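Local coordinates for protein putative phosphatase/phosphodiesterase MPN_349 (Mycoplasma pneumoniae M129, PDB 1T71) that binds two iron(III) ions and probably hydrolyses phosphate esters, perhaps 2',3'-cyclic nucleotides, as a metallophosphoesterase of the YmdB-like family, at residues Phe9-Tyr14 with Val204-Pro209; Ile67-Asn71 with Val155-Ala159. All blocks are in the same frame, centred on the assembly; numbering follows the deposited sequence.

Contact 1: Phe9-Tyr14 with Val204-Pro209. With FE (Fe (III) ion), chain B.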
ATOM      1  N   PHE A   9      -6.333   4.114  -5.165  1.00 27.97           N
ATOM      2  CA  PHE A   9      -5.183   3.543  -4.469  1.00 27.48           C
ATOM      3  C   PHE A   9      -5.658   2.390  -3.581  1.00 27.49           C
ATOM      4  O   PHE A   9      -6.503   2.583  -2.707  1.00 28.89           O
ATOM      5  CB  PHE A   9      -4.487   4.614  -3.617  1.00 25.77           C
ATOM      6  CG  PHE A   9      -3.235   4.126  -2.942  1.00 26.90           C
ATOM      7  CD1 PHE A   9      -3.303   3.257  -1.860  1.00 26.26           C
ATOM      8  CD2 PHE A   9      -1.983   4.487  -3.432  1.00 26.81           C
ATOM      9  CE1 PHE A   9      -2.139   2.745  -1.275  1.00 28.96           C
ATOM     10  CE2 PHE A   9      -0.818   3.983  -2.858  1.00 28.28           C
ATOM     11  CZ  PHE A   9      -0.895   3.108  -1.779  1.00 27.08           C
ATOM     12  N   LEU A  10      -5.116   1.196  -3.809  1.00 28.28           N
ATOM     13  CA  LEU A  10      -5.501   0.018  -3.032  1.00 27.49           C
ATOM     14  C   LEU A  10      -4.397  -0.390  -2.059  1.00 27.99           C
ATOM     15  O   LEU A  10      -3.210  -0.328  -2.394  1.00 29.53           O
ATOM     16  CB  LEU A  10      -5.820  -1.157  -3.966  1.00 20.33           C
ATOM     17  CG  LEU A  10      -6.865  -0.915  -5.065  1.00 20.01           C
ATOM     18  CD1 LEU A  10      -7.255  -2.244  -5.701  1.00 18.34           C
ATOM     19  CD2 LEU A  10      -8.093  -0.246  -4.485  1.00 19.48           C
ATOM     20  N   GLY A  11      -4.801  -0.813  -0.863  1.00 24.27           N
ATOM     21  CA  GLY A  11      -3.847  -1.212   0.161  1.00 24.09           C
ATOM     22  C   GLY A  11      -3.209  -2.574  -0.055  1.00 25.49           C
ATOM     23  O   GLY A  11      -3.594  -3.320  -0.955  1.00 25.94           O
ATOM     24  N   ASP A  12      -2.234  -2.891   0.793  1.00 23.87           N
ATOM     25  CA  ASP A  12      -1.472  -4.137   0.745  1.00 22.62           C
ATOM     26  C   ASP A  12      -2.182  -5.336   0.140  1.00 20.86           C
ATOM     27  O   ASP A  12      -3.136  -5.857   0.721  1.00 19.61           O
ATOM     28  CB  ASP A  12      -0.997  -4.521   2.155  1.00 23.51           C
ATOM     29  CG  ASP A  12      -0.110  -3.464   2.784  1.00 27.74           C
ATOM     30  OD1 ASP A  12      -0.482  -2.265   2.731  1.00 26.11           O
ATOM     31  OD2 ASP A  12       0.948  -3.832   3.339  1.00 25.55           O
ATOM     32  N   VAL A  13      -1.694  -5.777  -1.020  1.00 22.06           N
ATOM     33  CA  VAL A  13      -2.245  -6.951  -1.699  1.00 22.24           C
ATOM     34  C   VAL A  13      -1.684  -8.155  -0.950  1.00 21.76           C
ATOM     35  O   VAL A  13      -0.472  -8.293  -0.818  1.00 24.32           O
ATOM     36  CB  VAL A  13      -1.792  -7.021  -3.171  1.00 17.56           C
ATOM     37  CG1 VAL A  13      -2.289  -8.306  -3.802  1.00 19.77           C
ATOM     38  CG2 VAL A  13      -2.329  -5.831  -3.934  1.00 16.70           C
ATOM     39  N   TYR A  14      -2.555  -9.035  -0.477  1.00 22.05           N
ATOM     40  CA  TYR A  14      -2.102 -10.176   0.311  1.00 21.88           C
ATOM     41  C   TYR A  14      -2.585 -11.543  -0.189  1.00 22.73           C
ATOM     42  O   TYR A  14      -3.767 -11.886  -0.074  1.00 20.55           O
ATOM     43  CB  TYR A  14      -2.548  -9.950   1.766  1.00 23.59           C
ATOM     44  CG  TYR A  14      -1.933 -10.865   2.805  1.00 24.29           C
ATOM     45  CD1 TYR A  14      -2.161 -12.247   2.786  1.00 24.23           C
ATOM     46  CD2 TYR A  14      -1.145 -10.343   3.830  1.00 23.94           C
ATOM     47  CE1 TYR A  14      -1.616 -13.084   3.772  1.00 24.17           C
ATOM     48  CE2 TYR A  14      -0.595 -11.167   4.815  1.00 25.21           C
ATOM     49  CZ  TYR A  14      -0.835 -12.530   4.779  1.00 25.90           C
ATOM     50  OH  TYR A  14      -0.291 -13.329   5.754  1.00 29.31           O
ATOM     51  N   VAL A 204      -4.725   2.724   4.712  1.00 17.77           N
ATOM     52  CA  VAL A 204      -5.654   2.354   3.651  1.00 19.86           C
ATOM     53  C   VAL A 204      -6.296   0.992   3.911  1.00 20.17           C
ATOM     54  O   VAL A 204      -7.453   0.753   3.566  1.00 22.63           O
ATOM     55  CB  VAL A 204      -4.938   2.296   2.286  1.00 22.57           C
ATOM     56  CG1 VAL A 204      -5.912   1.826   1.199  1.00 22.36           C
ATOM     57  CG2 VAL A 204      -4.368   3.660   1.944  1.00 22.82           C
ATOM     58  N   GLY A 205      -5.547   0.097   4.532  1.00 26.62           N
ATOM     59  CA  GLY A 205      -6.082  -1.229   4.784  1.00 27.73           C
ATOM     60  C   GLY A 205      -5.419  -2.243   3.873  1.00 26.69           C
ATOM     61  O   GLY A 205      -4.438  -1.934   3.195  1.00 28.46           O
ATOM     62  N   MET A 206      -5.978  -3.444   3.833  1.00 24.60           N
ATOM     63  CA  MET A 206      -5.425  -4.535   3.042  1.00 24.65           C
ATOM     64  C   MET A 206      -6.387  -5.122   2.006  1.00 24.42           C
ATOM     65  O   MET A 206      -7.612  -5.037   2.147  1.00 23.56           O
ATOM     66  CB  MET A 206      -4.975  -5.646   4.007  1.00 26.47           C
ATOM     67  CG  MET A 206      -4.701  -7.008   3.390  1.00 28.62           C
ATOM     68  SD  MET A 206      -4.423  -8.317   4.637  1.00 29.43           S
ATOM     69  CE  MET A 206      -6.055  -8.459   5.332  1.00 26.84           C
ATOM     70  N   CYS A 207      -5.817  -5.690   0.949  1.00 22.37           N
ATOM     71  CA  CYS A 207      -6.594  -6.374  -0.079  1.00 22.77           C
ATOM     72  C   CYS A 207      -6.102  -7.819   0.043  1.00 22.92           C
ATOM     73  O   CYS A 207      -5.044  -8.169  -0.477  1.00 21.10           O
ATOM     74  CB  CYS A 207      -6.289  -5.817  -1.473  1.00 22.81           C
ATOM     75  SG  CYS A 207      -6.893  -4.125  -1.775  1.00 23.60           S
ATOM     76  N   GLY A 208      -6.852  -8.640   0.774  1.00 23.79           N
ATOM     77  CA  GLY A 208      -6.464 -10.027   0.969  1.00 21.53           C
ATOM     78  C   GLY A 208      -7.510 -10.815   1.734  1.00 21.76           C
ATOM     79  O   GLY A 208      -8.700 -10.532   1.598  1.00 22.72           O
ATOM     80  N   PRO A 209      -7.110 -11.815   2.540  1.00 21.04           N
ATOM     81  CA  PRO A 209      -8.065 -12.618   3.311  1.00 21.13           C
ATOM     82  C   PRO A 209      -9.007 -11.731   4.117  1.00 22.74           C
ATOM     83  O   PRO A 209      -8.618 -10.645   4.557  1.00 22.18           O
ATOM     84  CB  PRO A 209      -7.158 -13.468   4.199  1.00 23.89           C
ATOM     85  CG  PRO A 209      -5.951 -13.664   3.333  1.00 23.49           C
ATOM     86  CD  PRO A 209      -5.731 -12.276   2.780  1.00 22.06           C
TER
HETATM   87 FE    FE B 301       1.657  -5.548   4.528  1.00 24.94          FE

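Contact 2: Ile67-Asn71 with Val155-Ala159. With FE (Fe (III) ion), chain C.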
ATOM      1  N   ILE A  67       2.877   0.430  -8.786  1.00 25.74           N
ATOM      2  CA  ILE A  67       2.994  -0.350  -7.565  1.00 24.61           C
ATOM      3  C   ILE A  67       3.957   0.235  -6.532  1.00 24.50           C
ATOM      4  O   ILE A  67       5.051   0.693  -6.878  1.00 23.74           O
ATOM      5  CB  ILE A  67       3.467  -1.781  -7.909  1.00 23.94           C
ATOM      6  CG1 ILE A  67       2.347  -2.545  -8.615  1.00 24.71           C
ATOM      7  CG2 ILE A  67       3.901  -2.511  -6.662  1.00 24.37           C
ATOM      8  CD1 ILE A  67       2.734  -3.960  -9.011  1.00 25.06           C
ATOM      9  N   THR A  68       3.540   0.220  -5.267  1.00 20.54           N
ATOM     10  CA  THR A  68       4.386   0.689  -4.166  1.00 22.02           C
ATOM     11  C   THR A  68       4.597  -0.542  -3.276  1.00 21.81           C
ATOM     12  O   THR A  68       3.815  -1.495  -3.362  1.00 20.47           O
ATOM     13  CB  THR A  68       3.714   1.836  -3.355  1.00 23.35           C
ATOM     14  OG1 THR A  68       2.436   1.415  -2.866  1.00 22.86           O
ATOM     15  CG2 THR A  68       3.531   3.063  -4.235  1.00 22.00           C
ATOM     16  N   MET A  69       5.630  -0.537  -2.432  1.00 19.98           N
ATOM     17  CA  MET A  69       5.904  -1.700  -1.589  1.00 21.54           C
ATOM     18  C   MET A  69       6.059  -1.405  -0.097  1.00 21.76           C
ATOM     19  O   MET A  69       5.440  -0.480   0.427  1.00 22.53           O
ATOM     20  CB  MET A  69       7.147  -2.430  -2.118  1.00 24.95           C
ATOM     21  CG  MET A  69       7.006  -2.970  -3.542  1.00 24.72           C
ATOM     22  SD  MET A  69       6.013  -4.485  -3.666  1.00 30.17           S
ATOM     23  CE  MET A  69       4.557  -3.871  -3.986  1.00 30.98           C
ATOM     24  N   GLY A  70       6.881  -2.200   0.587  1.00 24.93           N
ATOM     25  CA  GLY A  70       7.060  -2.008   2.019  1.00 22.71           C
ATOM     26  C   GLY A  70       8.211  -2.769   2.647  1.00 22.64           C
ATOM     27  O   GLY A  70       9.316  -2.814   2.100  1.00 24.72           O
ATOM     28  N   ASN A  71       7.967  -3.375   3.800  1.00 21.17           N
ATOM     29  CA  ASN A  71       9.037  -4.092   4.476  1.00 22.13           C
ATOM     30  C   ASN A  71       9.348  -5.467   3.907  1.00 22.13           C
ATOM     31  O   ASN A  71      10.438  -5.981   4.112  1.00 24.83           O
ATOM     32  CB  ASN A  71       8.757  -4.176   5.984  1.00 22.20           C
ATOM     33  CG  ASN A  71       7.377  -4.705   6.296  1.00 25.13           C
ATOM     34  OD1 ASN A  71       6.375  -4.168   5.830  1.00 25.45           O
ATOM     35  ND2 ASN A  71       7.317  -5.759   7.101  1.00 26.56           N
ATOM     36  N   VAL A 155       2.308   9.963  -1.901  1.00 24.11           N
ATOM     37  CA  VAL A 155       3.174   9.257  -0.962  1.00 23.49           C
ATOM     38  C   VAL A 155       2.528   8.093  -0.213  1.00 23.69           C
ATOM     39  O   VAL A 155       1.468   8.240   0.396  1.00 22.81           O
ATOM     40  CB  VAL A 155       3.744  10.225   0.100  1.00 24.30           C
ATOM     41  CG1 VAL A 155       4.639   9.465   1.073  1.00 22.53           C
ATOM     42  CG2 VAL A 155       4.512  11.350  -0.574  1.00 25.06           C
ATOM     43  N   ASP A 156       3.182   6.938  -0.268  1.00 22.59           N
ATOM     44  CA  ASP A 156       2.719   5.753   0.448  1.00 22.14           C
ATOM     45  C   ASP A 156       3.703   5.588   1.608  1.00 21.93           C
ATOM     46  O   ASP A 156       4.845   5.169   1.403  1.00 21.23           O
ATOM     47  CB  ASP A 156       2.753   4.511  -0.458  1.00 21.89           C
ATOM     48  CG  ASP A 156       2.457   3.216   0.303  1.00 21.79           C
ATOM     49  OD1 ASP A 156       2.284   2.147  -0.333  1.00 20.50           O
ATOM     50  OD2 ASP A 156       2.405   3.262   1.547  1.00 23.74           O
ATOM     51  N   PHE A 157       3.261   5.945   2.814  1.00 24.03           N
ATOM     52  CA  PHE A 157       4.102   5.852   4.009  1.00 23.62           C
ATOM     53  C   PHE A 157       3.802   4.533   4.708  1.00 23.02           C
ATOM     54  O   PHE A 157       2.771   4.385   5.366  1.00 24.96           O
ATOM     55  CB  PHE A 157       3.811   7.025   4.954  1.00 23.52           C
ATOM     56  CG  PHE A 157       4.808   7.179   6.077  1.00 23.71           C
ATOM     57  CD1 PHE A 157       4.398   7.644   7.326  1.00 23.11           C
ATOM     58  CD2 PHE A 157       6.153   6.863   5.891  1.00 23.12           C
ATOM     59  CE1 PHE A 157       5.314   7.785   8.378  1.00 23.20           C
ATOM     60  CE2 PHE A 157       7.078   7.000   6.933  1.00 23.91           C
ATOM     61  CZ  PHE A 157       6.658   7.461   8.179  1.00 21.25           C
ATOM     62  N   HIS A 158       4.707   3.578   4.552  1.00 19.30           N
ATOM     63  CA  HIS A 158       4.546   2.255   5.138  1.00 20.30           C
ATOM     64  C   HIS A 158       5.079   2.277   6.564  1.00 20.07           C
ATOM     65  O   HIS A 158       6.272   2.062   6.792  1.00 22.36           O
ATOM     66  CB  HIS A 158       5.313   1.233   4.288  1.00 19.85           C
ATOM     67  CG  HIS A 158       4.718  -0.136   4.313  1.00 19.18           C
ATOM     68  ND1 HIS A 158       5.328  -1.199   4.942  1.00 19.69           N
ATOM     69  CD2 HIS A 158       3.556  -0.612   3.806  1.00 16.44           C
ATOM     70  CE1 HIS A 158       4.567  -2.272   4.820  1.00 15.88           C
ATOM     71  NE2 HIS A 158       3.486  -1.943   4.136  1.00 18.12           N
ATOM     72  N   ALA A 159       4.190   2.535   7.521  1.00 21.04           N
ATOM     73  CA  ALA A 159       4.586   2.628   8.925  1.00 22.29           C
ATOM     74  C   ALA A 159       3.649   1.884   9.864  1.00 23.06           C
ATOM     75  O   ALA A 159       2.494   1.594   9.521  1.00 23.10           O
ATOM     76  CB  ALA A 159       4.682   4.092   9.336  1.00 20.49           C
TER
HETATM   77 FE    FE C 302       4.170  -4.252   5.960  1.00 27.01          FE

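Contact 1: Phe9-Tyr14 with Val204-Pro209
Segments 9-14 and 204-209 run side by side in parallel with Val13 opposite Cys207, and two backbone bonds around that cysteine hold the pairing: Cys207 N donates to Asp12 O (2.7 Å, N-H...O angle 170°) and Tyr14 N to Cys207 O (2.6 Å). Cys207 thus grips the other segment with both its amide and its carbonyl, and the CA-H of Val13 also leans on that carbonyl oxygen. Just before this pairing the backbones close in at Gly11, whose CA lies 3.2 Å from Gly205 O in a CA-H...O contact.

The two sides of the pairing differ. On the side of Cys207, its SG rests against Leu10 CB (3.8 Å), with Ile22 of helix 15-23 and Leu243 of strand 241-249 packed around the cysteine. On the side of Asp12, the carboxylate reaches the metal: Asp12 OD2 binds the iron of chain B at 2.2 Å. Placing this aspartate just past the end of a central strand is the classic arrangement of the calcineurin-like metallophosphoesterase fold, and Glu43 and Asn44 join it at the same ion.

Val204 divides its branches, CG1 lying against Gly11 N and CG2 against the Phe9 ring at CD1 and CE1, the Val204 and Phe9 side chains crossing at about a right angle. At the far end Tyr14 is flanked by two partners. With CG anti to the backbone N (chi1 -167°), its ring meets Met206 SD obliquely in a Met-aromatic contact, 4.6 Å from sulfur to centroid, while Pro209 CD lies 3.6 Å from Tyr14 CD1. The methionine's own CG, likewise opposite its backbone N (chi1 165°), carries SD toward Tyr14 CB and CD2.

Contact 2: Ile67-Asn71 with Val155-Ala159
Thr68 OG1 donates a 2.6 Å hydrogen bond to Asp156 OD1, the tight point between two strand ends whose backbones stay well apart, 7.1 Å between the CA atoms of Thr68 and Asp156. The bond uses the anti lone pair of OD1, the one directed away from OD2. The threonine hydroxyl sits between its backbone N and carbonyl carbon (chi1 56°), while the aspartate extends with CG anti to its own N and thereby spans the gap. Asp156 OD1 also accepts from Asn41 ND2, and OD2 is hydrogen-bonded to Thr182 OG1. Such a network should hold the carboxylate's rotation and make its burial tolerable.

Strands 66-68 and 152-158 belong to different sheets, the two layers of the calcineurin-like metallophosphoesterase sandwich, so the contact bridges the layers by side chains and leads from the interior to the metal centre at the strand ends. There Gly70 comes over one face of the His158 ring in a CH-pi contact, its CA 3.7 Å from the centroid and 20° off the normal. Met69 O lies over the same ring more loosely, 3.9 Å from His158 CD2, and the methionine side chain turns away from the partner strand.

Toward the outer end the packing gives way to coordination. Asn71, the partly exposed member of the contact, binds the iron of chain C through OD1 at 2.2 Å, and its amide plane is turned 33° from the imidazole. Glu43 and His183 bind the same ion. His158 is an experimentally assigned ligand of this second iron, although the modelled orientation of its ring leaves its own bond to the metal doubtful.

Overall arrangement
As a worked example of two sheets building one metal centre, contacts 1 and 2 both lie in the core, contact 1 buried throughout and contact 2 opening at Asn71, their centres 12 Å apart, yet they work differently. Contact 1 joins parallel backbones through the bonds around Cys207, lined by apolar and sulfur-bearing side chains; contact 2 spans two sheets by side chains, with polar groups and a histidine ring. Both draw on the sheet containing strands 6-10 and 66-68. Asp12 OD2 and His158 NE2, 3.3 Å apart, form a probable hydrogen bond, while Phe9 CZ packs on Asp156 and Thr68. Each contact supplies a ligand to its own iron, and Glu43 binds both ions.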